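Hia (Adhesin) (Haemophilus influenzae, PDB 3EMF) probably mediates adhesion of the bacterium as a trimeric autotransporter of the outer membrane, this chain being one copy of its binding domain BD2. Local coordinates at residues Ala11-Phe17 / Glu28-Gln32. Numbering follows the deposited sequence.
Sequences AYGDANF and EKQVQ
With CG anti to the backbone N (chi1 165°) and a bend at chi2 (75°), Gln-30 swings its amide away from helix 24-30 and into two consecutive beta turns, type II from Ala-11 to Asp-14 and type I from Asp-14 to Phe-17. Gly-13 N gives its hydrogen to OE1 of Gln-30 at 2.9 Å, approaching from above the carbonyl plane, while a water linking that oxygen to Ala-11 O donates to it as well. NE2 of Gln-30 donates within its own amide plane to Asp-14 O, 2.6 Å away. This pinning fixes the amide's rotation and ties the two turns to helix 24-30 within the HiaBD2 N-terminal region. The Phe-17 ring stacks on the amide, the planes 19° apart, and Gln-30 CG sits off-centre over the ring, 4.1 Å from its centroid. Lys-29 packs its aliphatic chain against the Tyr-12 ring; its NZ hydrogen-bonds to Ala-87 O of the second subunit, where Tyr-12 also packs, so the contact borders the trimer interface. Lys-29 CB lies over a face of the Tyr-12 ring, 3.9 Å from the centroid, and farther out Lys-29 CD touches Tyr-12 OH at 3.7 Å.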
ATOM      1  N   ALA A  11       5.956   2.329 -16.210  1.00 26.96           N
ATOM      2  CA  ALA A  11       5.298   1.273 -15.478  1.00 29.03           C
ATOM      3  C   ALA A  11       5.956  -0.042 -15.849  1.00 29.19           C
ATOM      4  O   ALA A  11       6.523  -0.187 -16.930  1.00 27.31           O
ATOM      5  CB  ALA A  11       3.823   1.239 -15.842  1.00 32.30           C
ATOM      6  N   TYR A  12       5.878  -1.015 -14.961  1.00 22.57           N
ATOM      7  CA  TYR A  12       6.261  -2.351 -15.342  1.00 26.28           C
ATOM      8  C   TYR A  12       5.386  -2.799 -16.514  1.00 24.98           C
ATOM      9  O   TYR A  12       4.198  -2.459 -16.574  1.00 25.92           O
ATOM     10  CB  TYR A  12       6.094  -3.296 -14.179  1.00 25.24           C
ATOM     11  CG  TYR A  12       7.150  -3.094 -13.134  1.00 28.41           C
ATOM     12  CD1 TYR A  12       8.474  -3.403 -13.396  1.00 20.10           C
ATOM     13  CD2 TYR A  12       6.828  -2.566 -11.887  1.00 32.84           C
ATOM     14  CE1 TYR A  12       9.454  -3.205 -12.436  1.00 33.79           C
ATOM     15  CE2 TYR A  12       7.793  -2.373 -10.926  1.00 31.84           C
ATOM     16  CZ  TYR A  12       9.099  -2.695 -11.197  1.00 35.01           C
ATOM     17  OH  TYR A  12      10.064  -2.499 -10.225  1.00 34.25           O
ATOM     18  N   GLY A  13       5.990  -3.536 -17.443  1.00 23.58           N
ATOM     19  CA  GLY A  13       5.302  -4.017 -18.643  1.00 22.26           C
ATOM     20  C   GLY A  13       5.547  -3.135 -19.846  1.00 35.64           C
ATOM     21  O   GLY A  13       5.219  -3.514 -20.969  1.00 37.22           O
ATOM     22  N   ASP A  14       6.106  -1.950 -19.612  1.00 29.12           N
ATOM     23  CA  ASP A  14       6.385  -1.016 -20.696  1.00 39.30           C
ATOM     24  C   ASP A  14       7.416  -1.662 -21.621  1.00 37.56           C
ATOM     25  O   ASP A  14       8.381  -2.276 -21.153  1.00 36.75           O
ATOM     26  CB  ASP A  14       6.910   0.311 -20.131  1.00 42.75           C
ATOM     27  CG  ASP A  14       6.978   1.428 -21.178  1.00 61.80           C
ATOM     28  OD1 ASP A  14       7.589   1.229 -22.255  1.00 68.24           O
ATOM     29  OD2 ASP A  14       6.436   2.525 -20.911  1.00 66.40           O
ATOM     30  N   ALA A  15       7.230  -1.497 -22.925  1.00 39.13           N
ATOM     31  CA  ALA A  15       8.048  -2.193 -23.923  1.00 44.90           C
ATOM     32  C   ALA A  15       9.521  -1.794 -23.969  1.00 50.24           C
ATOM     33  O   ALA A  15      10.367  -2.606 -24.345  1.00 53.70           O
ATOM     34  CB  ALA A  15       7.432  -2.044 -25.312  1.00 46.29           C
ATOM     35  N   ASN A  16       9.845  -0.552 -23.631  1.00 52.14           N
ATOM     36  CA  ASN A  16      11.244  -0.126 -23.781  1.00 63.51           C
ATOM     37  C   ASN A  16      12.096  -0.175 -22.508  1.00 55.33           C
ATOM     38  O   ASN A  16      13.109   0.513 -22.401  1.00 53.88           O
ATOM     39  CB  ASN A  16      11.366   1.224 -24.501  1.00 78.83           C
ATOM     40  CG  ASN A  16      10.276   2.198 -24.116  1.00 86.62           C
ATOM     41  OD1 ASN A  16       9.771   2.180 -22.992  1.00 86.06           O
ATOM     42  ND2 ASN A  16       9.908   3.067 -25.054  1.00 88.01           N
ATOM     43  N   PHE A  17      11.670  -0.992 -21.553  1.00 51.66           N
ATOM     44  CA  PHE A  17      12.472  -1.306 -20.383  1.00 48.95           C
ATOM     45  C   PHE A  17      13.662  -2.083 -20.898  1.00 51.03           C
ATOM     46  O   PHE A  17      13.512  -2.948 -21.764  1.00 46.42           O
ATOM     47  CB  PHE A  17      11.660  -2.159 -19.408  1.00 48.73           C
ATOM     48  CG  PHE A  17      12.465  -2.743 -18.274  1.00 45.88           C
ATOM     49  CD1 PHE A  17      12.557  -2.082 -17.068  1.00 43.39           C
ATOM     50  CD2 PHE A  17      13.097  -3.969 -18.409  1.00 42.53           C
ATOM     51  CE1 PHE A  17      13.282  -2.620 -16.017  1.00 43.73           C
ATOM     52  CE2 PHE A  17      13.818  -4.515 -17.366  1.00 37.51           C
ATOM     53  CZ  PHE A  17      13.911  -3.838 -16.168  1.00 45.27           C
ATOM     54  N   GLU A  28      12.213  -9.586 -13.367  1.00 33.37           N
ATOM     55  CA  GLU A  28      11.157 -10.512 -12.940  1.00 41.65           C
ATOM     56  C   GLU A  28       9.807  -9.816 -12.781  1.00 33.68           C
ATOM     57  O   GLU A  28       8.760 -10.387 -13.085  1.00 36.14           O
ATOM     58  CB  GLU A  28      11.541 -11.233 -11.634  1.00 47.44           C
ATOM     59  CG  GLU A  28      12.692 -12.234 -11.789  1.00 54.57           C
ATOM     60  CD  GLU A  28      13.004 -13.022 -10.510  1.00 59.63           C
ATOM     61  OE1 GLU A  28      12.744 -12.515  -9.393  1.00 64.82           O
ATOM     62  OE2 GLU A  28      13.514 -14.159 -10.632  1.00 54.63           O
ATOM     63  N   LYS A  29       9.828  -8.580 -12.305  1.00 26.54           N
ATOM     64  CA  LYS A  29       8.605  -7.815 -12.212  1.00 19.85           C
ATOM     65  C   LYS A  29       8.132  -7.348 -13.585  1.00 24.96           C
ATOM     66  O   LYS A  29       6.940  -7.350 -13.879  1.00 26.17           O
ATOM     67  CB  LYS A  29       8.787  -6.609 -11.283  1.00 21.18           C
ATOM     68  CG  LYS A  29       9.021  -7.043  -9.844  1.00 22.88           C
ATOM     69  CD  LYS A  29       9.274  -5.841  -8.901  1.00 27.05           C
ATOM     70  CE  LYS A  29       9.724  -6.325  -7.516  1.00 28.88           C
ATOM     71  NZ  LYS A  29       9.770  -5.210  -6.483  1.00 32.82           N
ATOM     72  N   GLN A  30       9.078  -6.931 -14.405  1.00 26.75           N
ATOM     73  CA  GLN A  30       8.768  -6.396 -15.724  1.00 25.96           C
ATOM     74  C   GLN A  30       7.944  -7.368 -16.565  1.00 28.11           C
ATOM     75  O   GLN A  30       7.065  -6.942 -17.332  1.00 27.60           O
ATOM     76  CB  GLN A  30      10.065  -5.997 -16.435  1.00 24.74           C
ATOM     77  CG  GLN A  30       9.940  -5.758 -17.939  1.00 31.07           C
ATOM     78  CD  GLN A  30       9.259  -4.452 -18.292  1.00 29.51           C
ATOM     79  OE1 GLN A  30       8.844  -3.695 -17.418  1.00 25.82           O
ATOM     80  NE2 GLN A  30       9.100  -4.202 -19.600  1.00 27.33           N
ATOM     81  N   VAL A  31       8.196  -8.668 -16.412  1.00 28.40           N
ATOM     82  CA  VAL A  31       7.581  -9.679 -17.299  1.00 25.63           C
ATOM     83  C   VAL A  31       6.342 -10.360 -16.729  1.00 26.41           C
ATOM     84  O   VAL A  31       5.707 -11.181 -17.418  1.00 27.22           O
ATOM     85  CB  VAL A  31       8.579 -10.794 -17.680  1.00 30.23           C
ATOM     86  CG1 VAL A  31       9.753 -10.231 -18.452  1.00 26.48           C
ATOM     87  CG2 VAL A  31       9.053 -11.544 -16.415  1.00 29.87           C
ATOM     88  N   GLN A  32       5.991 -10.035 -15.481  1.00 25.60           N
ATOM     89  CA  GLN A  32       4.796 -10.596 -14.853  1.00 26.19           C
ATOM     90  C   GLN A  32       3.541  -9.722 -15.013  1.00 28.48           C
ATOM     91  O   GLN A  32       3.548  -8.540 -14.662  1.00 26.88           O
ATOM     92  CB  GLN A  32       5.058 -10.859 -13.364  1.00 28.18           C
ATOM     93  CG  GLN A  32       6.019 -12.000 -13.099  1.00 30.45           C
ATOM     94  CD  GLN A  32       6.239 -12.213 -11.611  1.00 46.05           C
ATOM     95  OE1 GLN A  32       5.459 -12.903 -10.952  1.00 56.30           O
ATOM     96  NE2 GLN A  32       7.304 -11.618 -11.076  1.00 42.51           N
TER
HETATM   97  O   HOH W   1       9.276  -0.842 -16.881  1.00 31.87           O
HETATM   98  O   HOH W   2      11.248  -4.591 -22.239  1.00 48.10           O